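Local structure of HTH-type transcriptional activator AmpR (Citrobacter freundii, 3KOS) at residues A[105-110]-A[143-148]; A[41-46]-A[197-202]; A[96-101]-A[120-125]; A[28-33]-A[204-209]; A[117-120]-A[126-129]. The protein regulates expression of the AmpC beta-lactamase gene as a LysR-family DNA-binding transcription factor, this chain being its effector-binding domain. All coordinates share one frame; numbering follows the deposited sequence.

Contact 1 is buried, whereas contacts 3 and 4 lie at the surface and contacts 2 and 5 are partly buried. Contacts 2 and 4 both use helix 194-209, which is held against strand 41-48 by one and against helix 20-37 by the other; their centres are about 11 Å apart. Contacts 3 and 5 share helix 114-121 and Q120 on the opposite side of the chain's centre, where contact 1 also lies and touches both through L106. The chemistry differs from place to place: contact 1 joins a leucine to alanines, contacts 2 and 4 add a carboxylate whose strongest partner lies outside the pair, contact 3 includes a bridging water, and contact 5 rests on prolines.

Contact 1 (A[105-110]-A[143-148]); sequences PLLRSY and LEAAQA. Unlike the reference sequence in segment 143-148: A148 (reference Gly).
L107 meets A145 and A146 through a single methyl group, CD1; the side chains that touch are all apolar, and no hydrogen bond crosses. The methyl lies 3.9 Å from A146 CB and 4.1 Å from A145 CB, and it approaches the helix backbone more closely still, with CD1 3.7 Å from A146 N. With CG anti to the carbonyl carbon (chi1 -45°) and an extended second torsion, the leucine reaches straight out from its strand and ends over the helix surface. The alanines suit this place because their small side chains let that methyl settle near the main chain.

Polar groups lie to the sides. R108 turns back so that NH1 donates to S109 O at 2.8 Å, in the carbonyl plane. On the helix, Q147 curls over its own turn and L143 O receives two bonds: Q147 N comes from one face of the carbonyl and Q147 NE2, 58° out of the plane, from the other. A145 also packs on F28 of the second subunit.

Strand 106-109 pairs with strand 133-136, and P105 and L107 also form backbone bonds with V152. It has helix 139-147 on its L107 face and helix 114-121, through W115, on its L106 and R108 face, a sandwiched layer as in the periplasmic-binding-protein-like fold of LysR effector-binding domains.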
# COMPACT_ATOMS: atom_id res chain seq x y z
N PRO A 105 11.27 -8.71 -15.07
CA PRO A 105 11.52 -8.88 -13.64
C PRO A 105 10.26 -9.39 -12.97
O PRO A 105 9.18 -9.22 -13.51
CB PRO A 105 11.82 -7.45 -13.16
CG PRO A 105 12.27 -6.72 -14.39
CD PRO A 105 11.46 -7.31 -15.51
N LEU A 106 10.41 -10.02 -11.81
CA LEU A 106 9.26 -10.57 -11.10
C LEU A 106 8.94 -9.72 -9.89
O LEU A 106 9.84 -9.21 -9.22
CB LEU A 106 9.53 -12.02 -10.70
CG LEU A 106 9.80 -13.00 -11.85
CD1 LEU A 106 10.19 -14.37 -11.31
CD2 LEU A 106 8.58 -13.10 -12.77
N LEU A 107 7.66 -9.56 -9.60
CA LEU A 107 7.21 -8.86 -8.42
C LEU A 107 6.52 -9.88 -7.53
O LEU A 107 5.69 -10.66 -8.02
CB LEU A 107 6.20 -7.75 -8.79
CG LEU A 107 6.58 -6.88 -9.99
CD1 LEU A 107 5.52 -5.82 -10.27
CD2 LEU A 107 7.94 -6.22 -9.81
N ARG A 108 6.86 -9.88 -6.25
CA ARG A 108 6.24 -10.82 -5.31
C ARG A 108 6.08 -10.20 -3.93
O ARG A 108 6.61 -9.12 -3.65
CB ARG A 108 7.06 -12.10 -5.22
CG ARG A 108 8.44 -11.93 -4.63
CD ARG A 108 8.99 -13.28 -4.19
NE ARG A 108 10.38 -13.23 -3.77
CZ ARG A 108 10.79 -12.91 -2.55
NH1 ARG A 108 9.92 -12.58 -1.61
NH2 ARG A 108 12.08 -12.91 -2.27
N SER A 109 5.34 -10.89 -3.06
CA SER A 109 5.19 -10.46 -1.68
C SER A 109 6.38 -10.97 -0.87
O SER A 109 7.31 -11.55 -1.43
CB SER A 109 3.92 -11.05 -1.07
OG SER A 109 4.14 -12.41 -0.73
N TYR A 110 6.34 -10.76 0.44
CA TYR A 110 7.39 -11.25 1.32
C TYR A 110 7.47 -12.78 1.41
O TYR A 110 8.37 -13.31 2.05
CB TYR A 110 7.23 -10.69 2.72
CG TYR A 110 7.78 -9.30 2.93
CD1 TYR A 110 7.49 -8.27 2.04
CD2 TYR A 110 8.57 -9.01 4.03
CE1 TYR A 110 7.98 -6.98 2.24
CE2 TYR A 110 9.07 -7.73 4.25
CZ TYR A 110 8.77 -6.72 3.35
OH TYR A 110 9.26 -5.45 3.56
N LEU A 143 0.79 -3.90 -7.37
CA LEU A 143 0.01 -3.74 -8.61
C LEU A 143 0.17 -2.35 -9.22
O LEU A 143 -0.01 -2.17 -10.43
CB LEU A 143 -1.48 -4.07 -8.41
CG LEU A 143 -1.86 -5.52 -8.74
CD1 LEU A 143 -1.75 -5.79 -10.24
CD2 LEU A 143 -1.01 -6.52 -7.95
N GLU A 144 0.52 -1.37 -8.39
CA GLU A 144 0.90 -0.07 -8.93
C GLU A 144 2.17 -0.21 -9.74
O GLU A 144 2.28 0.31 -10.85
CB GLU A 144 1.08 0.98 -7.82
CG GLU A 144 -0.23 1.41 -7.18
CD GLU A 144 -1.20 2.01 -8.20
OE1 GLU A 144 -2.30 1.45 -8.38
OE2 GLU A 144 -0.84 3.04 -8.82
N ALA A 145 3.15 -0.94 -9.19
CA ALA A 145 4.40 -1.18 -9.91
C ALA A 145 4.15 -1.97 -11.19
O ALA A 145 4.75 -1.69 -12.22
CB ALA A 145 5.40 -1.90 -9.01
N ALA A 146 3.27 -2.97 -11.11
CA ALA A 146 2.92 -3.76 -12.29
C ALA A 146 2.23 -2.92 -13.38
O ALA A 146 2.51 -3.08 -14.57
CB ALA A 146 2.05 -4.97 -11.91
N GLN A 147 1.32 -2.03 -12.98
CA GLN A 147 0.68 -1.16 -13.97
C GLN A 147 1.71 -0.31 -14.69
O GLN A 147 1.54 0.01 -15.87
CB GLN A 147 -0.35 -0.25 -13.32
CG GLN A 147 -1.60 -0.94 -12.83
CD GLN A 147 -2.45 -0.00 -12.03
OE1 GLN A 147 -3.09 0.89 -12.59
NE2 GLN A 147 -2.45 -0.18 -10.72
N ALA A 148 2.78 0.05 -13.99
CA ALA A 148 3.85 0.88 -14.56
C ALA A 148 4.79 0.08 -15.45
O ALA A 148 5.72 0.63 -16.04
CB ALA A 148 4.65 1.58 -13.46

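Contact 2 (A[41-46]-A[197-202]); sequences IDLHIS and REFSRW
I41 and L43, two residues apart on strand 41-48 and thus on the same face, meet E198 and F199 of helix 194-209. The isoleucine has CG1 anti to the carbonyl carbon and an extended chi2 (172°), which sends CD1 across the glutamate side chain. There it lies 3.5 Å from E198 OE1 and 4.1 Å from E198 CB. E198 is itself stretched out beyond CG, and its OE1 is hydrogen-bonded to H40 NE2, just before the strand.

In the second pair L43 and F199 cross at about a right angle. L43 has CG anti to the backbone N (chi1 179°) and chi2 near 57°, which sends CD2 to the phenyl ring, 4.1 Å from F199 CE2. F199 is likewise anti at chi1, directing its ring into the layer between helix and strand; F34 of helix 20-37 meets it edge-to-face, and L14 and I16 of the neighbouring strand pack on it too. A large flat side chain suits a place bordered by so many aliphatic groups.

D42 and H44 alternate to the other face, where H44 NE2 donates to D42 OD2 at 2.9 Å. The contact therefore has an oily centre at F199 and a polar margin at E198, where H40 NE2 is the hydrogen-bond partner of OE1 and I41 adds only van der Waals contact.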
# COMPACT_ATOMS: atom_id res chain seq x y z
N ILE A 41 -23.93 1.54 14.23
CA ILE A 41 -22.55 1.19 14.53
C ILE A 41 -21.59 2.27 14.00
O ILE A 41 -21.68 2.68 12.85
CB ILE A 41 -22.18 -0.20 13.97
CG1 ILE A 41 -22.99 -1.27 14.70
CG2 ILE A 41 -20.68 -0.46 14.11
CD1 ILE A 41 -22.86 -2.66 14.12
N ASP A 42 -20.70 2.73 14.88
CA ASP A 42 -19.69 3.73 14.56
C ASP A 42 -18.42 2.98 14.18
O ASP A 42 -17.65 2.55 15.04
CB ASP A 42 -19.48 4.64 15.77
CG ASP A 42 -18.35 5.64 15.57
OD1 ASP A 42 -17.93 5.88 14.42
OD2 ASP A 42 -17.88 6.19 16.60
N LEU A 43 -18.23 2.80 12.89
CA LEU A 43 -17.16 1.96 12.38
C LEU A 43 -15.88 2.77 12.16
O LEU A 43 -15.88 3.72 11.37
CB LEU A 43 -17.60 1.30 11.08
CG LEU A 43 -16.60 0.39 10.37
CD1 LEU A 43 -16.16 -0.71 11.31
CD2 LEU A 43 -17.24 -0.20 9.12
N HIS A 44 -14.82 2.40 12.86
CA HIS A 44 -13.52 3.05 12.70
C HIS A 44 -12.60 2.11 11.93
O HIS A 44 -12.13 1.11 12.46
CB HIS A 44 -12.90 3.32 14.07
CG HIS A 44 -13.64 4.34 14.87
ND1 HIS A 44 -13.05 5.51 15.31
CD2 HIS A 44 -14.92 4.37 15.31
CE1 HIS A 44 -13.94 6.21 15.99
NE2 HIS A 44 -15.08 5.55 16.00
N ILE A 45 -12.34 2.44 10.67
CA ILE A 45 -11.50 1.59 9.83
C ILE A 45 -10.09 2.15 9.70
O ILE A 45 -9.91 3.34 9.47
CB ILE A 45 -12.08 1.46 8.43
CG1 ILE A 45 -13.45 0.79 8.51
CG2 ILE A 45 -11.14 0.67 7.54
CD1 ILE A 45 -14.13 0.68 7.20
N SER A 46 -9.10 1.28 9.86
CA SER A 46 -7.72 1.63 9.57
C SER A 46 -7.14 0.52 8.72
O SER A 46 -7.63 -0.60 8.78
CB SER A 46 -6.92 1.79 10.87
OG SER A 46 -6.93 0.59 11.62
N ARG A 197 -20.39 -8.85 16.40
CA ARG A 197 -21.16 -9.96 15.87
C ARG A 197 -21.94 -9.52 14.64
O ARG A 197 -22.05 -10.26 13.66
CB ARG A 197 -22.11 -10.54 16.94
CG ARG A 197 -21.42 -11.37 18.01
CD ARG A 197 -22.45 -12.03 18.98
NE ARG A 197 -23.02 -11.06 19.89
CZ ARG A 197 -22.45 -10.70 21.04
NH1 ARG A 197 -21.31 -11.26 21.41
NH2 ARG A 197 -23.02 -9.80 21.83
N GLU A 198 -22.49 -8.32 14.70
CA GLU A 198 -23.28 -7.80 13.59
C GLU A 198 -22.44 -7.53 12.35
O GLU A 198 -22.82 -7.90 11.24
CB GLU A 198 -24.05 -6.56 14.04
CG GLU A 198 -25.23 -6.95 14.94
CD GLU A 198 -25.93 -5.79 15.59
OE1 GLU A 198 -25.40 -4.66 15.57
OE2 GLU A 198 -27.02 -6.02 16.16
N PHE A 199 -21.29 -6.90 12.54
CA PHE A 199 -20.39 -6.68 11.42
C PHE A 199 -19.94 -8.00 10.78
O PHE A 199 -19.94 -8.14 9.56
CB PHE A 199 -19.19 -5.84 11.84
CG PHE A 199 -18.21 -5.61 10.72
CD1 PHE A 199 -17.17 -6.49 10.50
CD2 PHE A 199 -18.37 -4.53 9.86
CE1 PHE A 199 -16.27 -6.29 9.46
CE2 PHE A 199 -17.48 -4.32 8.81
CZ PHE A 199 -16.43 -5.20 8.62
N SER A 200 -19.54 -8.96 11.61
CA SER A 200 -19.10 -10.27 11.09
C SER A 200 -20.19 -10.97 10.32
O SER A 200 -19.94 -11.53 9.25
CB SER A 200 -18.67 -11.19 12.23
OG SER A 200 -17.51 -10.71 12.84
N ARG A 201 -21.40 -10.96 10.87
CA ARG A 201 -22.53 -11.59 10.18
C ARG A 201 -22.82 -10.89 8.86
O ARG A 201 -23.06 -11.55 7.84
CB ARG A 201 -23.79 -11.60 11.05
CG ARG A 201 -23.72 -12.51 12.27
CD ARG A 201 -25.12 -12.86 12.80
NE ARG A 201 -25.94 -11.68 13.09
CZ ARG A 201 -26.18 -11.21 14.32
NH1 ARG A 201 -25.67 -11.82 15.39
NH2 ARG A 201 -26.93 -10.13 14.47
N TRP A 202 -22.79 -9.56 8.87
CA TRP A 202 -23.05 -8.81 7.65
C TRP A 202 -22.03 -9.15 6.56
O TRP A 202 -22.38 -9.38 5.41
CB TRP A 202 -23.01 -7.31 7.92
CG TRP A 202 -22.89 -6.54 6.64
CD1 TRP A 202 -23.89 -6.25 5.76
CD2 TRP A 202 -21.69 -5.97 6.08
NE1 TRP A 202 -23.40 -5.54 4.69
CE2 TRP A 202 -22.05 -5.36 4.86
CE3 TRP A 202 -20.36 -5.93 6.50
CZ2 TRP A 202 -21.12 -4.71 4.05
CZ3 TRP A 202 -19.43 -5.28 5.69
CH2 TRP A 202 -19.81 -4.68 4.48

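Contact 3 (A[96-101]-A[120-125]); sequences QTPADI and QTVGEA. Unlike the reference sequence in segment 120-125: T121 (reference Ala), V122 (reference Ala).
A99 and E124 mark the nearest backbone approach, their CA atoms 7.2 Å apart, where the turn at 98-101, with helix-like backbone angles, faces the Schellman motif that ends helix 114-121. In that motif G123 is the C-prime residue: with a positive phi of 90° it reverses the chain, and G123 N bonds to Q120 O while E124 N returns to M119 O. A side chain at these angles would press on the preceding carbonyl oxygen, which is why glycine fits here.

The side chains gather round P98. Its CB lies 4.0 Å from V122 CG2 and 4.1 Å from E124 CG, so the rigid ring is met by a methyl branch and by the aliphatic part of a glutamate. V122, which is alanine in the reference sequence, crosses the ring obliquely. E124 is bent at chi2 (-80°), which carries its carboxylate past the proline towards A99, whose CB is 3.9 Å from OE1.

The turn that presents P98 is fastened from within by D100, whose OD2 accepts from both Q96 N and T97 N, the first along its anti lone pair and the second from above the carboxylate plane. W118 of helix 114-121 also packs on P98. A water closes the polar edge, donating to E124 OE2 at 2.6 Å and accepting from A99 N at 2.9 Å.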
# COMPACT_ATOMS: atom_id res chain seq x y z
N GLN A 96 3.16 -15.16 -24.28
CA GLN A 96 2.27 -16.13 -24.91
C GLN A 96 2.24 -17.43 -24.11
O GLN A 96 1.21 -18.11 -24.06
CB GLN A 96 2.70 -16.39 -26.36
CG GLN A 96 2.35 -15.25 -27.32
CD GLN A 96 3.38 -14.12 -27.31
OE1 GLN A 96 4.59 -14.36 -27.31
NE2 GLN A 96 2.89 -12.88 -27.33
N THR A 97 3.36 -17.75 -23.47
CA THR A 97 3.45 -18.94 -22.63
C THR A 97 4.06 -18.56 -21.27
O THR A 97 4.68 -17.52 -21.14
CB THR A 97 4.33 -20.03 -23.28
OG1 THR A 97 5.70 -19.60 -23.29
CG2 THR A 97 3.89 -20.29 -24.71
N PRO A 98 3.86 -19.41 -20.25
CA PRO A 98 4.39 -19.09 -18.93
C PRO A 98 5.88 -18.75 -18.91
O PRO A 98 6.29 -17.87 -18.16
CB PRO A 98 4.11 -20.36 -18.13
CG PRO A 98 2.85 -20.88 -18.75
CD PRO A 98 2.97 -20.58 -20.22
N ALA A 99 6.69 -19.43 -19.72
CA ALA A 99 8.12 -19.15 -19.74
C ALA A 99 8.42 -17.70 -20.14
O ALA A 99 9.43 -17.12 -19.73
CB ALA A 99 8.85 -20.13 -20.67
N ASP A 100 7.53 -17.11 -20.94
CA ASP A 100 7.70 -15.74 -21.41
C ASP A 100 7.68 -14.73 -20.26
O ASP A 100 8.19 -13.62 -20.39
CB ASP A 100 6.61 -15.37 -22.42
CG ASP A 100 6.80 -16.07 -23.76
OD1 ASP A 100 7.94 -16.47 -24.08
OD2 ASP A 100 5.81 -16.21 -24.50
N ILE A 101 7.08 -15.11 -19.14
CA ILE A 101 7.05 -14.23 -17.97
C ILE A 101 8.47 -13.84 -17.58
O ILE A 101 8.73 -12.72 -17.14
CB ILE A 101 6.33 -14.91 -16.78
CG1 ILE A 101 4.82 -14.98 -17.06
CG2 ILE A 101 6.59 -14.15 -15.48
CD1 ILE A 101 4.02 -15.84 -16.09
N GLN A 120 5.87 -24.12 -10.85
CA GLN A 120 5.79 -25.56 -10.60
C GLN A 120 4.41 -26.10 -10.97
O GLN A 120 4.29 -27.14 -11.62
CB GLN A 120 6.11 -25.84 -9.13
CG GLN A 120 5.98 -27.29 -8.70
CD GLN A 120 6.27 -27.51 -7.22
OE1 GLN A 120 5.49 -27.11 -6.35
NE2 GLN A 120 7.39 -28.16 -6.93
N THR A 121 3.36 -25.37 -10.60
CA THR A 121 1.98 -25.77 -10.88
C THR A 121 1.66 -25.85 -12.36
O THR A 121 0.89 -26.70 -12.80
CB THR A 121 0.98 -24.80 -10.19
OG1 THR A 121 1.16 -24.88 -8.77
CG2 THR A 121 -0.46 -25.15 -10.53
N VAL A 122 2.26 -24.96 -13.15
CA VAL A 122 2.00 -24.97 -14.59
C VAL A 122 3.06 -25.77 -15.35
O VAL A 122 3.07 -25.79 -16.57
CB VAL A 122 1.89 -23.55 -15.20
CG1 VAL A 122 0.71 -22.80 -14.61
CG2 VAL A 122 3.19 -22.75 -15.01
N GLY A 123 3.96 -26.43 -14.61
CA GLY A 123 4.88 -27.36 -15.22
C GLY A 123 6.21 -26.78 -15.68
O GLY A 123 6.88 -27.37 -16.52
N GLU A 124 6.58 -25.63 -15.13
CA GLU A 124 7.85 -24.98 -15.47
C GLU A 124 8.81 -25.06 -14.30
O GLU A 124 8.40 -25.27 -13.15
CB GLU A 124 7.63 -23.51 -15.82
CG GLU A 124 6.75 -23.28 -17.03
CD GLU A 124 7.49 -23.47 -18.34
OE1 GLU A 124 8.74 -23.30 -18.36
OE2 GLU A 124 6.83 -23.77 -19.35
N ALA A 125 10.09 -24.90 -14.59
CA ALA A 125 11.09 -24.84 -13.54
C ALA A 125 11.00 -23.48 -12.85
O ALA A 125 10.52 -22.52 -13.45
CB ALA A 125 12.47 -25.04 -14.12
O HOH W 1 6.18 -21.99 -21.09

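Contact 4 (A[28-33]-A[204-209]); sequences FPLLSD and TGVLHK
L30 and V206 are brought together by their first torsions: the leucine has CG anti to the carbonyl carbon (chi1 -64°) with an extended chi2, and the valine, at chi1 80°, places CG1 between its backbone N and carbonyl carbon. The two side chains therefore reach toward each other tip to tip, with L30 CD1 3.8 Å from V206 CG1. The valine's other methyl points elsewhere, anti to the backbone N, and D33 passes it running the opposite way, OD2 lying 3.7 Å from V206 CG2.

These residues join helix 20-37 to helix 194-209, the last helix of the effector-binding domain, and L207 beside them packs on L78 of the sheet and C26. In the alpha-beta sandwich the two helices thus lie side by side. Helix 20-37 is kinked here, in part because P29 has no N-H to give to the turn before.

A branched valine suits the middle of the pair: one methyl packs on L30 CD1, while the other only lies in van der Waals contact beside D33 OD2. The polar need of that oxygen is met by W202 NE1, one turn earlier on the same helix as V206. On another face of helix 20-37, F28 and L31 pack on M134 of the second subunit.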
# COMPACT_ATOMS: atom_id res chain seq x y z
N PHE A 28 -14.28 -1.70 0.95
CA PHE A 28 -14.70 -0.31 0.77
C PHE A 28 -15.93 -0.17 -0.13
O PHE A 28 -16.85 0.57 0.19
CB PHE A 28 -13.54 0.57 0.28
CG PHE A 28 -12.55 0.93 1.36
CD1 PHE A 28 -12.77 0.57 2.67
CD2 PHE A 28 -11.38 1.63 1.04
CE1 PHE A 28 -11.85 0.91 3.67
CE2 PHE A 28 -10.47 1.97 2.02
CZ PHE A 28 -10.69 1.61 3.33
N PRO A 29 -15.96 -0.91 -1.25
CA PRO A 29 -17.14 -0.81 -2.12
C PRO A 29 -18.41 -1.29 -1.42
O PRO A 29 -19.51 -0.90 -1.82
CB PRO A 29 -16.80 -1.75 -3.27
CG PRO A 29 -15.28 -1.76 -3.32
CD PRO A 29 -14.88 -1.70 -1.87
N LEU A 30 -18.26 -2.12 -0.40
CA LEU A 30 -19.42 -2.68 0.31
C LEU A 30 -19.84 -1.89 1.54
O LEU A 30 -20.87 -2.18 2.14
CB LEU A 30 -19.14 -4.13 0.71
CG LEU A 30 -18.95 -5.09 -0.46
CD1 LEU A 30 -18.45 -6.43 0.02
CD2 LEU A 30 -20.25 -5.24 -1.22
N LEU A 31 -19.05 -0.88 1.92
CA LEU A 31 -19.31 -0.22 3.20
C LEU A 31 -20.69 0.44 3.30
O LEU A 31 -21.31 0.45 4.36
CB LEU A 31 -18.20 0.77 3.57
CG LEU A 31 -16.96 0.15 4.21
CD1 LEU A 31 -15.98 1.25 4.59
CD2 LEU A 31 -17.32 -0.72 5.41
N SER A 32 -21.19 0.99 2.19
CA SER A 32 -22.49 1.66 2.25
C SER A 32 -23.60 0.64 2.54
O SER A 32 -24.60 0.98 3.16
CB SER A 32 -22.78 2.47 0.98
OG SER A 32 -22.99 1.62 -0.13
N ASP A 33 -23.41 -0.60 2.09
CA ASP A 33 -24.37 -1.65 2.41
C ASP A 33 -24.33 -1.97 3.91
O ASP A 33 -25.37 -2.22 4.52
CB ASP A 33 -24.11 -2.92 1.61
CG ASP A 33 -25.22 -3.95 1.77
OD1 ASP A 33 -26.35 -3.66 1.32
OD2 ASP A 33 -24.98 -5.03 2.34
N THR A 204 -19.69 -11.76 6.19
CA THR A 204 -19.75 -13.12 5.66
C THR A 204 -21.03 -13.28 4.82
O THR A 204 -21.03 -13.97 3.80
CB THR A 204 -19.68 -14.17 6.78
OG1 THR A 204 -20.69 -13.90 7.75
CG2 THR A 204 -18.33 -14.15 7.46
N GLY A 205 -22.09 -12.61 5.23
CA GLY A 205 -23.34 -12.68 4.49
C GLY A 205 -23.27 -12.02 3.13
O GLY A 205 -23.74 -12.57 2.14
N VAL A 206 -22.69 -10.83 3.08
CA VAL A 206 -22.66 -10.05 1.86
C VAL A 206 -21.66 -10.63 0.86
O VAL A 206 -21.78 -10.42 -0.34
CB VAL A 206 -22.35 -8.57 2.13
CG1 VAL A 206 -20.84 -8.36 2.33
CG2 VAL A 206 -22.87 -7.70 1.00
N LEU A 207 -20.68 -11.38 1.37
CA LEU A 207 -19.75 -12.06 0.49
C LEU A 207 -20.44 -13.22 -0.22
O LEU A 207 -20.16 -13.49 -1.40
CB LEU A 207 -18.50 -12.52 1.25
CG LEU A 207 -17.61 -11.31 1.59
CD1 LEU A 207 -16.48 -11.67 2.55
CD2 LEU A 207 -17.06 -10.70 0.32
N HIS A 208 -21.35 -13.89 0.48
CA HIS A 208 -22.09 -15.02 -0.10
C HIS A 208 -23.08 -14.56 -1.17
O HIS A 208 -23.26 -15.22 -2.18
CB HIS A 208 -22.83 -15.80 0.99
N LYS A 209 -23.71 -13.41 -0.93
CA LYS A 209 -24.65 -12.84 -1.89
C LYS A 209 -23.95 -12.43 -3.18
O LYS A 209 -24.39 -12.80 -4.27
CB LYS A 209 -25.39 -11.63 -1.28

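Contact 5 (A[117-120]-A[126-129]); sequences LWMQ and PPSP
This is a short-range apolar contact in which M119, near the end of helix 114-121, rests against P126 and P127 in the loop that leads on to strand 133-136. Only five residues separate the two segments: the chain turns at the helix end and brings P126 and P127 back against M119 before moving off. M119 and P126 have CA atoms 5.8 Å apart, the nearest backbone approach of the pair.

M119, built as selenomethionine, does its touching with the first carbons of its side chain. CG lies 4.2 Å from P127 CD, the two side chains crossing obliquely, and CB is a looser 4.4 Å from P126 CA. CG is anti to the carbonyl carbon (chi1 -70°) and the chain bends at chi2 (-62°), which takes the selenium and CE away from the prolines, toward P98 O in segment 96-101. The flexible methionine can thus serve two neighbours at once.

The two prolines touch the helix with extended backbone angles like those of a polyproline II chain, and from there the chain runs away from it. P126 also touches A116 and P127 touches W115, so the same helix receives both rings.

No hydrogen bond crosses the contact, and the ring nitrogens of the prolines cannot donate one. It rests on a few carbons at 4.2 to 4.4 Å, M119 CB and CG against P126 CA and P127 CD, with no directional bond among them.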
# COMPACT_ATOMS: atom_id res chain seq x y z
N LEU A 117 6.25 -21.69 -6.80
CA LEU A 117 5.04 -22.50 -6.69
C LEU A 117 4.13 -22.36 -7.91
O LEU A 117 3.59 -23.35 -8.39
CB LEU A 117 4.29 -22.20 -5.40
CG LEU A 117 5.07 -22.59 -4.14
CD1 LEU A 117 4.45 -21.99 -2.89
CD2 LEU A 117 5.16 -24.11 -4.02
N TRP A 118 3.95 -21.14 -8.41
CA TRP A 118 3.10 -20.98 -9.59
C TRP A 118 3.71 -21.67 -10.82
O TRP A 118 3.01 -22.39 -11.54
CB TRP A 118 2.80 -19.50 -9.90
CG TRP A 118 1.74 -19.36 -10.93
CD1 TRP A 118 0.39 -19.35 -10.73
CD2 TRP A 118 1.93 -19.23 -12.34
NE1 TRP A 118 -0.27 -19.22 -11.92
CE2 TRP A 118 0.66 -19.15 -12.93
CE3 TRP A 118 3.06 -19.17 -13.16
CZ2 TRP A 118 0.48 -19.01 -14.30
CZ3 TRP A 118 2.89 -19.04 -14.52
CH2 TRP A 118 1.61 -18.96 -15.08
N MSE A 119 5.00 -21.43 -11.06
CA MSE A 119 5.71 -22.08 -12.16
C MSE A 119 5.59 -23.60 -12.04
O MSE A 119 5.28 -24.28 -13.01
CB MSE A 119 7.18 -21.67 -12.17
CG MSE A 119 7.42 -20.21 -12.58
SE MSE A 119 6.78 -19.88 -14.41
CE MSE A 119 7.22 -17.97 -14.57
N GLN A 120 5.87 -24.12 -10.85
CA GLN A 120 5.79 -25.56 -10.60
C GLN A 120 4.41 -26.10 -10.97
O GLN A 120 4.29 -27.14 -11.62
CB GLN A 120 6.11 -25.84 -9.13
CG GLN A 120 5.98 -27.29 -8.70
CD GLN A 120 6.27 -27.51 -7.22
OE1 GLN A 120 5.49 -27.11 -6.35
NE2 GLN A 120 7.39 -28.16 -6.93
N PRO A 126 11.45 -23.40 -11.60
CA PRO A 126 11.42 -22.11 -10.91
C PRO A 126 12.35 -21.11 -11.57
O PRO A 126 13.28 -21.50 -12.28
CB PRO A 126 11.95 -22.45 -9.51
CG PRO A 126 12.65 -23.76 -9.65
CD PRO A 126 11.96 -24.49 -10.75
N PRO A 127 12.10 -19.81 -11.36
CA PRO A 127 13.01 -18.80 -11.91
C PRO A 127 14.40 -18.99 -11.33
O PRO A 127 14.55 -19.55 -10.25
CB PRO A 127 12.40 -17.48 -11.42
CG PRO A 127 10.97 -17.81 -11.10
CD PRO A 127 10.98 -19.22 -10.62
N SER A 128 15.41 -18.52 -12.06
CA SER A 128 16.78 -18.54 -11.57
C SER A 128 16.90 -17.75 -10.28
O SER A 128 16.27 -16.70 -10.12
CB SER A 128 17.71 -17.96 -12.62
OG SER A 128 18.85 -17.39 -12.01
N PRO A 129 17.73 -18.23 -9.35
CA PRO A 129 17.97 -17.55 -8.07
C PRO A 129 18.53 -16.14 -8.25
O PRO A 129 18.52 -15.36 -7.31
CB PRO A 129 19.03 -18.44 -7.40
CG PRO A 129 18.84 -19.78 -8.02
CD PRO A 129 18.46 -19.51 -9.44